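Local coordinates for tungstate ABC transporter, periplasmic tungstate-binding protein (Geobacter sulfurreducens, PDB 3LR1), which probably captures tungstate in the periplasm and delivers it to the membrane components of an ABC import system, at residues 76-81 and 200-205; 23-28 and 218-223. One frame throughout, in Å; residues are numbered along the deposited sequence.

Contact 1. Residues 76-81 and 200-205; sequences VNRKDV and GIMAVN
Four backbone hydrogen bonds tie residues 76-81 to residues 200-205, two at each of two antiparallel pairs. In the pair Val76-Ala203, Val76 N donates a hydrogen bond to Ala203 O at 2.7 Å and Ala203 N answers to Val76 O; in the pair Lys79-Ile201, Lys79 N reaches Ile201 O at 2.9 Å and Ile201 N returns to Lys79 O. Between the pairs the register slips by one residue, and within this bulge Arg78 CA makes a CA-H...O contact with Ile201 O at 3.3 Å. Arg78 leaves the bulge with CG anti to the backbone N (chi1 -175°) and runs extended to NE, which carries the guanidinium back along residues 200-205 until one face lies over Gly200 CA, 3.5 Å from NH2. A salt bridge to Asp80 within the same strand, together with another from NH2 to Glu66, holds the group there. Nearer its root, Arg78 CG packs at 3.5 Å on CG of the selenomethionine Met202, the two side chains meeting at a slant. On the face bearing Val76, Lys79, Ile201 and Ala203, CG2 of Val76 sits 4.2 Å from Ala203 CB. At the far end of the pairing, Val81 CG2 meets Ile201 CG2 at 3.6 Å. Val76 CG1 lies against the amide of Asn205, whose OD1 and ND2 are hydrogen-bonded to Lys207 N and Gly73 O. The whole is a beta bulge in an antiparallel strand pair of a periplasmic-binding-protein sheet.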
ATOM      1  N   VAL A  76      12.921  13.458  -4.823  1.00 15.08           N
ATOM      2  CA  VAL A  76      13.857  13.307  -5.901  1.00 17.27           C
ATOM      3  C   VAL A  76      14.278  11.855  -6.059  1.00 18.02           C
ATOM      4  O   VAL A  76      14.236  11.045  -5.109  1.00 16.41           O
ATOM      5  CB  VAL A  76      15.056  14.250  -5.722  1.00 19.05           C
ATOM      6  CG1 VAL A  76      14.651  15.750  -6.031  1.00 19.06           C
ATOM      7  CG2 VAL A  76      15.634  14.072  -4.346  1.00 20.61           C
ATOM      8  N   ASN A  77      14.613  11.509  -7.305  1.00 20.36           N
ATOM      9  CA  ASN A  77      15.145  10.190  -7.645  1.00 21.10           C
ATOM     10  C   ASN A  77      14.203   9.020  -7.290  1.00 21.39           C
ATOM     11  O   ASN A  77      14.630   7.916  -6.767  1.00 22.48           O
ATOM     12  CB  ASN A  77      16.545  10.042  -7.029  1.00 21.04           C
ATOM     13  CG  ASN A  77      17.615  11.004  -7.661  1.00 22.92           C
ATOM     14  OD1 ASN A  77      18.484  11.519  -6.960  1.00 27.76           O
ATOM     15  ND2 ASN A  77      17.519  11.262  -8.934  1.00 21.00           N
ATOM     16  N   ARG A  78      12.914   9.255  -7.553  1.00 21.49           N
ATOM     17  CA  ARG A  78      11.866   8.253  -7.383  1.00 21.08           C
ATOM     18  C   ARG A  78      12.185   6.977  -8.150  1.00 21.28           C
ATOM     19  O   ARG A  78      12.527   7.024  -9.350  1.00 19.64           O
ATOM     20  CB  ARG A  78      10.495   8.730  -7.886  1.00 22.18           C
ATOM     21  CG  ARG A  78       9.351   7.758  -7.613  1.00 23.24           C
ATOM     22  CD  ARG A  78       8.090   7.968  -8.476  1.00 28.26           C
ATOM     23  NE  ARG A  78       7.030   6.995  -8.222  1.00 30.78           N
ATOM     24  CZ  ARG A  78       7.021   5.722  -8.648  1.00 33.43           C
ATOM     25  NH1 ARG A  78       8.019   5.210  -9.377  1.00 35.65           N
ATOM     26  NH2 ARG A  78       5.998   4.937  -8.348  1.00 32.74           N
ATOM     27  N   LYS A  79      12.055   5.854  -7.469  1.00 20.13           N
ATOM     28  CA  LYS A  79      12.176   4.561  -8.118  1.00 21.14           C
ATOM     29  C   LYS A  79      10.987   3.680  -7.815  1.00 20.74           C
ATOM     30  O   LYS A  79      10.471   3.656  -6.690  1.00 21.23           O
ATOM     31  CB  LYS A  79      13.496   3.880  -7.720  1.00 21.95           C
ATOM     32  CG  LYS A  79      14.747   4.498  -8.326  1.00 26.71           C
ATOM     33  CD  LYS A  79      15.162   3.780  -9.611  1.00 33.05           C
ATOM     34  CE  LYS A  79      15.658   2.282  -9.382  1.00 36.28           C
ATOM     35  NZ  LYS A  79      15.413   1.258 -10.544  1.00 36.57           N
ATOM     36  N   ASP A  80      10.547   2.935  -8.818  1.00 21.38           N
ATOM     37  CA  ASP A  80       9.529   1.936  -8.654  1.00 22.55           C
ATOM     38  C   ASP A  80      10.105   0.798  -7.869  1.00 23.67           C
ATOM     39  O   ASP A  80      11.237   0.323  -8.145  1.00 25.29           O
ATOM     40  CB  ASP A  80       9.101   1.299 -10.015  1.00 24.59           C
ATOM     41  CG  ASP A  80       8.127   2.163 -10.833  1.00 26.98           C
ATOM     42  OD1 ASP A  80       7.478   3.071 -10.296  1.00 31.16           O
ATOM     43  OD2 ASP A  80       7.979   1.879 -12.057  1.00 31.70           O
ATOM     44  N   VAL A  81       9.286   0.300  -6.963  1.00 23.58           N
ATOM     45  CA  VAL A  81       9.551  -0.866  -6.182  1.00 24.08           C
ATOM     46  C   VAL A  81       8.355  -1.784  -6.419  1.00 24.52           C
ATOM     47  O   VAL A  81       7.237  -1.565  -5.903  1.00 24.91           O
ATOM     48  CB  VAL A  81       9.682  -0.542  -4.693  1.00 24.44           C
ATOM     49  CG1 VAL A  81       9.802  -1.839  -3.897  1.00 25.05           C
ATOM     50  CG2 VAL A  81      10.829   0.383  -4.465  1.00 22.52           C
ATOM     51  N   GLY A 200       6.295   3.575  -5.000  1.00 17.80           N
ATOM     52  CA  GLY A 200       7.382   4.521  -5.191  1.00 17.24           C
ATOM     53  C   GLY A 200       8.189   4.810  -3.918  1.00 16.34           C
ATOM     54  O   GLY A 200       7.632   4.983  -2.844  1.00 18.21           O
ATOM     55  N   ILE A 201       9.506   4.805  -4.052  1.00 15.79           N
ATOM     56  CA  ILE A 201      10.432   5.152  -2.999  1.00 15.99           C
ATOM     57  C   ILE A 201      11.181   6.397  -3.491  1.00 16.01           C
ATOM     58  O   ILE A 201      11.622   6.430  -4.641  1.00 16.34           O
ATOM     59  CB  ILE A 201      11.361   3.956  -2.576  1.00 15.87           C
ATOM     60  CG1 ILE A 201      12.038   4.309  -1.248  1.00 13.95           C
ATOM     61  CG2 ILE A 201      12.384   3.556  -3.689  1.00 15.48           C
ATOM     62  CD1 ILE A 201      12.724   3.102  -0.540  1.00 14.17           C
HETATM   63  N   MSE A 202      11.258   7.432  -2.643  1.00 15.62           N
HETATM   64  CA  MSE A 202      11.738   8.774  -3.063  1.00 15.33           C
HETATM   65  C   MSE A 202      12.517   9.370  -1.916  1.00 14.33           C
HETATM   66  O   MSE A 202      12.169   9.147  -0.758  1.00 14.41           O
HETATM   67  CB  MSE A 202      10.573   9.715  -3.394  1.00 17.10           C
HETATM   68  CG  MSE A 202       9.627   9.220  -4.390  1.00 21.26           C
HETATM   69 SE   MSE A 202       8.032  10.296  -4.442  1.00 27.60          SE
HETATM   70  CE  MSE A 202       6.989   9.893  -2.868  1.00 26.55           C
ATOM     71  N   ALA A 203      13.565  10.107  -2.245  1.00 13.71           N
ATOM     72  CA  ALA A 203      14.364  10.852  -1.292  1.00 12.57           C
ATOM     73  C   ALA A 203      13.790  12.261  -1.194  1.00 12.89           C
ATOM     74  O   ALA A 203      13.399  12.873  -2.233  1.00 13.74           O
ATOM     75  CB  ALA A 203      15.833  10.856  -1.720  1.00 12.42           C
ATOM     76  N   VAL A 204      13.716  12.767   0.049  1.00 13.24           N
ATOM     77  CA  VAL A 204      13.301  14.126   0.350  1.00 13.47           C
ATOM     78  C   VAL A 204      14.449  15.036  -0.119  1.00 14.07           C
ATOM     79  O   VAL A 204      15.646  14.760   0.144  1.00 14.81           O
ATOM     80  CB  VAL A 204      13.010  14.327   1.830  1.00 13.13           C
ATOM     81  CG1 VAL A 204      12.724  15.802   2.131  1.00 12.73           C
ATOM     82  CG2 VAL A 204      11.784  13.472   2.220  1.00 13.37           C
ATOM     83  N   ASN A 205      14.091  16.079  -0.844  1.00 13.80           N
ATOM     84  CA  ASN A 205      15.078  16.920  -1.560  1.00 13.41           C
ATOM     85  C   ASN A 205      15.893  17.812  -0.625  1.00 13.88           C
ATOM     86  O   ASN A 205      15.355  18.712  -0.012  1.00 13.83           O
ATOM     87  CB  ASN A 205      14.332  17.758  -2.584  1.00 13.94           C
ATOM     88  CG  ASN A 205      15.228  18.511  -3.482  1.00 13.80           C
ATOM     89  OD1 ASN A 205      16.443  18.486  -3.321  1.00 18.15           O
ATOM     90  ND2 ASN A 205      14.645  19.232  -4.418  1.00 16.79           N
TER

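Contact 2. Residues 23-28 and 218-223; sequences VLLPPF and MKLIDY
Helix-to-helix packing joins 23-28 of helix 20-32 to 218-223 of helix 214-224, beside strands 35-41 and 197-204 of the mixed sheet. Two aromatic residues, Phe28 and Tyr223, fill the space between axes 10.9 Å apart and steeply inclined at 122°. Tyr223 spans the gap: its OH donates to Leu24 O at 2.7 Å, arriving in the carbonyl plane. This carbonyl lies at the kink of helix 20-32, where the nitrogens of Pro26 and Pro27 make no bond to the preceding turn. Pro27 CB and CG both lie 3.6 Å from Tyr223 OH, and Phe28 CB sits over one face of the tyrosine ring. Trans about its first torsion (chi1 178°), Phe28 directs its ring at the other helix, where Leu220 CD1 rests over the centre of one face, 3.7 Å from the centroid, and Lys219 CB lies at the edge. The two rings are oblique, their planes 40° apart. A leucine in place of Tyr223 would probably leave the Leu24 carbonyl without this donor and take away the ring face on which Phe28 CB rests. Alongside, Leu25 CD2 touches Leu220 CD1. Helix 227-235 covers Tyr223 through Glu228 and Ile232, strand 35-41 backs Leu25 and Phe28, and Ile221 faces strand 197-204.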
ATOM      1  N   VAL A  23      11.867  -7.562   7.248  1.00 20.66           N
ATOM      2  CA  VAL A  23      12.816  -8.430   6.569  1.00 20.33           C
ATOM      3  C   VAL A  23      13.748  -7.623   5.614  1.00 17.99           C
ATOM      4  O   VAL A  23      14.939  -7.875   5.528  1.00 16.24           O
ATOM      5  CB  VAL A  23      12.030  -9.520   5.807  1.00 21.48           C
ATOM      6  CG1 VAL A  23      12.958 -10.416   5.053  1.00 23.09           C
ATOM      7  CG2 VAL A  23      11.164 -10.379   6.816  1.00 22.98           C
ATOM      8  N   LEU A  24      13.214  -6.601   4.954  1.00 16.96           N
ATOM      9  CA  LEU A  24      13.967  -5.820   3.988  1.00 16.26           C
ATOM     10  C   LEU A  24      15.021  -4.920   4.638  1.00 14.70           C
ATOM     11  O   LEU A  24      16.123  -4.748   4.076  1.00 15.06           O
ATOM     12  CB  LEU A  24      12.993  -4.954   3.154  1.00 16.36           C
ATOM     13  CG  LEU A  24      13.546  -4.154   1.982  1.00 16.14           C
ATOM     14  CD1 LEU A  24      14.229  -5.020   0.907  1.00 14.94           C
ATOM     15  CD2 LEU A  24      12.417  -3.376   1.370  1.00 15.84           C
ATOM     16  N   LEU A  25      14.695  -4.284   5.768  1.00 14.05           N
ATOM     17  CA  LEU A  25      15.580  -3.285   6.335  1.00 12.80           C
ATOM     18  C   LEU A  25      16.852  -3.776   7.101  1.00 13.68           C
ATOM     19  O   LEU A  25      17.873  -3.137   7.029  1.00 13.31           O
ATOM     20  CB  LEU A  25      14.792  -2.255   7.175  1.00 13.28           C
ATOM     21  CG  LEU A  25      13.713  -1.474   6.417  1.00 14.83           C
ATOM     22  CD1 LEU A  25      12.828  -0.560   7.422  1.00 18.66           C
ATOM     23  CD2 LEU A  25      14.352  -0.641   5.337  1.00 15.17           C
ATOM     24  N   PRO A  26      16.790  -4.872   7.863  1.00 14.63           N
ATOM     25  CA  PRO A  26      17.987  -5.227   8.638  1.00 14.52           C
ATOM     26  C   PRO A  26      19.329  -5.386   7.913  1.00 13.99           C
ATOM     27  O   PRO A  26      20.371  -4.908   8.440  1.00 12.89           O
ATOM     28  CB  PRO A  26      17.563  -6.465   9.394  1.00 16.63           C
ATOM     29  CG  PRO A  26      16.078  -6.243   9.642  1.00 15.40           C
ATOM     30  CD  PRO A  26      15.611  -5.645   8.300  1.00 15.70           C
ATOM     31  N   PRO A  27      19.351  -6.010   6.732  1.00 13.83           N
ATOM     32  CA  PRO A  27      20.641  -6.031   6.037  1.00 13.27           C
ATOM     33  C   PRO A  27      21.185  -4.669   5.694  1.00 11.68           C
ATOM     34  O   PRO A  27      22.376  -4.475   5.776  1.00 10.82           O
ATOM     35  CB  PRO A  27      20.339  -6.789   4.776  1.00 15.98           C
ATOM     36  CG  PRO A  27      19.040  -7.575   5.122  1.00 15.59           C
ATOM     37  CD  PRO A  27      18.279  -6.657   5.935  1.00 14.00           C
ATOM     38  N   PHE A  28      20.313  -3.722   5.331  1.00 12.09           N
ATOM     39  CA  PHE A  28      20.717  -2.314   5.108  1.00 11.53           C
ATOM     40  C   PHE A  28      21.213  -1.685   6.396  1.00 10.99           C
ATOM     41  O   PHE A  28      22.247  -0.985   6.402  1.00 10.39           O
ATOM     42  CB  PHE A  28      19.563  -1.514   4.528  1.00 13.07           C
ATOM     43  CG  PHE A  28      19.860  -0.073   4.311  1.00 12.96           C
ATOM     44  CD1 PHE A  28      20.573   0.298   3.204  1.00 12.33           C
ATOM     45  CD2 PHE A  28      19.510   0.903   5.287  1.00 13.98           C
ATOM     46  CE1 PHE A  28      20.939   1.653   3.004  1.00 12.64           C
ATOM     47  CE2 PHE A  28      19.803   2.257   5.109  1.00 15.72           C
ATOM     48  CZ  PHE A  28      20.520   2.650   3.977  1.00 15.71           C
HETATM   49  N   MSE A 218      19.668   7.902  -0.403  1.00 14.97           N
HETATM   50  CA  MSE A 218      20.024   7.401  -1.716  1.00 15.31           C
HETATM   51  C   MSE A 218      20.611   5.963  -1.619  1.00 16.60           C
HETATM   52  O   MSE A 218      20.330   5.096  -2.480  1.00 15.16           O
HETATM   53  CB  MSE A 218      20.919   8.396  -2.404  1.00 16.22           C
HETATM   54  CG  MSE A 218      20.182   9.656  -2.914  1.00 16.03           C
HETATM   55 SE   MSE A 218      18.624   9.296  -4.067  1.00 23.57          SE
HETATM   56  CE  MSE A 218      17.532   8.138  -2.932  1.00 33.22           C
ATOM     57  N   LYS A 219      21.337   5.694  -0.538  1.00 17.12           N
ATOM     58  CA  LYS A 219      21.817   4.325  -0.330  1.00 17.70           C
ATOM     59  C   LYS A 219      20.707   3.361  -0.119  1.00 17.09           C
ATOM     60  O   LYS A 219      20.741   2.245  -0.650  1.00 15.74           O
ATOM     61  CB  LYS A 219      22.807   4.259   0.771  1.00 18.45           C
ATOM     62  CG  LYS A 219      24.177   4.783   0.366  1.00 21.40           C
ATOM     63  CD  LYS A 219      25.014   5.059   1.613  1.00 25.47           C
ATOM     64  CE  LYS A 219      26.444   5.347   1.260  1.00 28.07           C
ATOM     65  NZ  LYS A 219      27.110   6.005   2.446  1.00 32.42           N
ATOM     66  N   LEU A 220      19.690   3.805   0.635  1.00 16.67           N
ATOM     67  CA  LEU A 220      18.524   2.992   0.852  1.00 15.87           C
ATOM     68  C   LEU A 220      17.814   2.677  -0.448  1.00 16.27           C
ATOM     69  O   LEU A 220      17.459   1.496  -0.704  1.00 15.06           O
ATOM     70  CB  LEU A 220      17.584   3.585   1.886  1.00 14.88           C
ATOM     71  CG  LEU A 220      16.352   2.715   2.164  1.00 12.14           C
ATOM     72  CD1 LEU A 220      16.722   1.337   2.863  1.00 12.21           C
ATOM     73  CD2 LEU A 220      15.312   3.484   3.019  1.00 13.29           C
ATOM     74  N   ILE A 221      17.605   3.697  -1.284  1.00 17.51           N
ATOM     75  CA  ILE A 221      16.901   3.474  -2.518  1.00 16.84           C
ATOM     76  C   ILE A 221      17.694   2.510  -3.435  1.00 15.69           C
ATOM     77  O   ILE A 221      17.120   1.620  -4.051  1.00 15.24           O
ATOM     78  CB  ILE A 221      16.612   4.812  -3.266  1.00 16.64           C
ATOM     79  CG1 ILE A 221      15.610   5.645  -2.423  1.00 16.85           C
ATOM     80  CG2 ILE A 221      16.077   4.474  -4.675  1.00 16.32           C
ATOM     81  CD1 ILE A 221      15.295   7.103  -2.960  1.00 17.01           C
ATOM     82  N   ASP A 222      18.989   2.687  -3.506  1.00 17.19           N
ATOM     83  CA  ASP A 222      19.883   1.793  -4.289  1.00 18.32           C
ATOM     84  C   ASP A 222      19.780   0.351  -3.797  1.00 17.74           C
ATOM     85  O   ASP A 222      19.776  -0.603  -4.575  1.00 18.60           O
ATOM     86  CB  ASP A 222      21.350   2.282  -4.210  1.00 19.37           C
ATOM     87  CG  ASP A 222      21.614   3.602  -5.028  1.00 25.09           C
ATOM     88  OD1 ASP A 222      20.782   4.001  -5.875  1.00 28.80           O
ATOM     89  OD2 ASP A 222      22.682   4.245  -4.832  1.00 32.56           O
ATOM     90  N   TYR A 223      19.663   0.233  -2.477  1.00 17.62           N
ATOM     91  CA  TYR A 223      19.580  -1.061  -1.823  1.00 16.78           C
ATOM     92  C   TYR A 223      18.301  -1.776  -2.148  1.00 15.49           C
ATOM     93  O   TYR A 223      18.328  -2.934  -2.557  1.00 15.72           O
ATOM     94  CB  TYR A 223      19.837  -0.969  -0.301  1.00 15.72           C
ATOM     95  CG  TYR A 223      19.379  -2.238   0.415  1.00 17.29           C
ATOM     96  CD1 TYR A 223      20.135  -3.410   0.414  1.00 20.11           C
ATOM     97  CD2 TYR A 223      18.188  -2.246   1.083  1.00 16.36           C
ATOM     98  CE1 TYR A 223      19.676  -4.567   1.094  1.00 18.98           C
ATOM     99  CE2 TYR A 223      17.726  -3.387   1.730  1.00 17.64           C
ATOM    100  CZ  TYR A 223      18.460  -4.518   1.720  1.00 17.43           C
ATOM    101  OH  TYR A 223      17.945  -5.592   2.318  1.00 17.03           O
TER

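Overall arrangement
Contacts 1 and 2 lie with centres about 13 Å apart, on the same side of the chain's centre, and form successive layers: strand pairing in the sheet, then helix packing upon it. Strand 197-204 of contact 1 is followed in the chain by helix 214-224 of contact 2, and this helix joins the layers, with Met218 and Ile221 facing Ala203 and Ile201 of the strand. Along the sequence contact 1 is nested within the loop closed by contact 2; helix 20-32 comes early and helix 214-224 late, and the strands they lean on, 35-41 and 197-204, belong to one mixed sheet. Such returns of late segments to early ones are consistent with a periplasmic-binding-protein lobe built from distant parts of the chain.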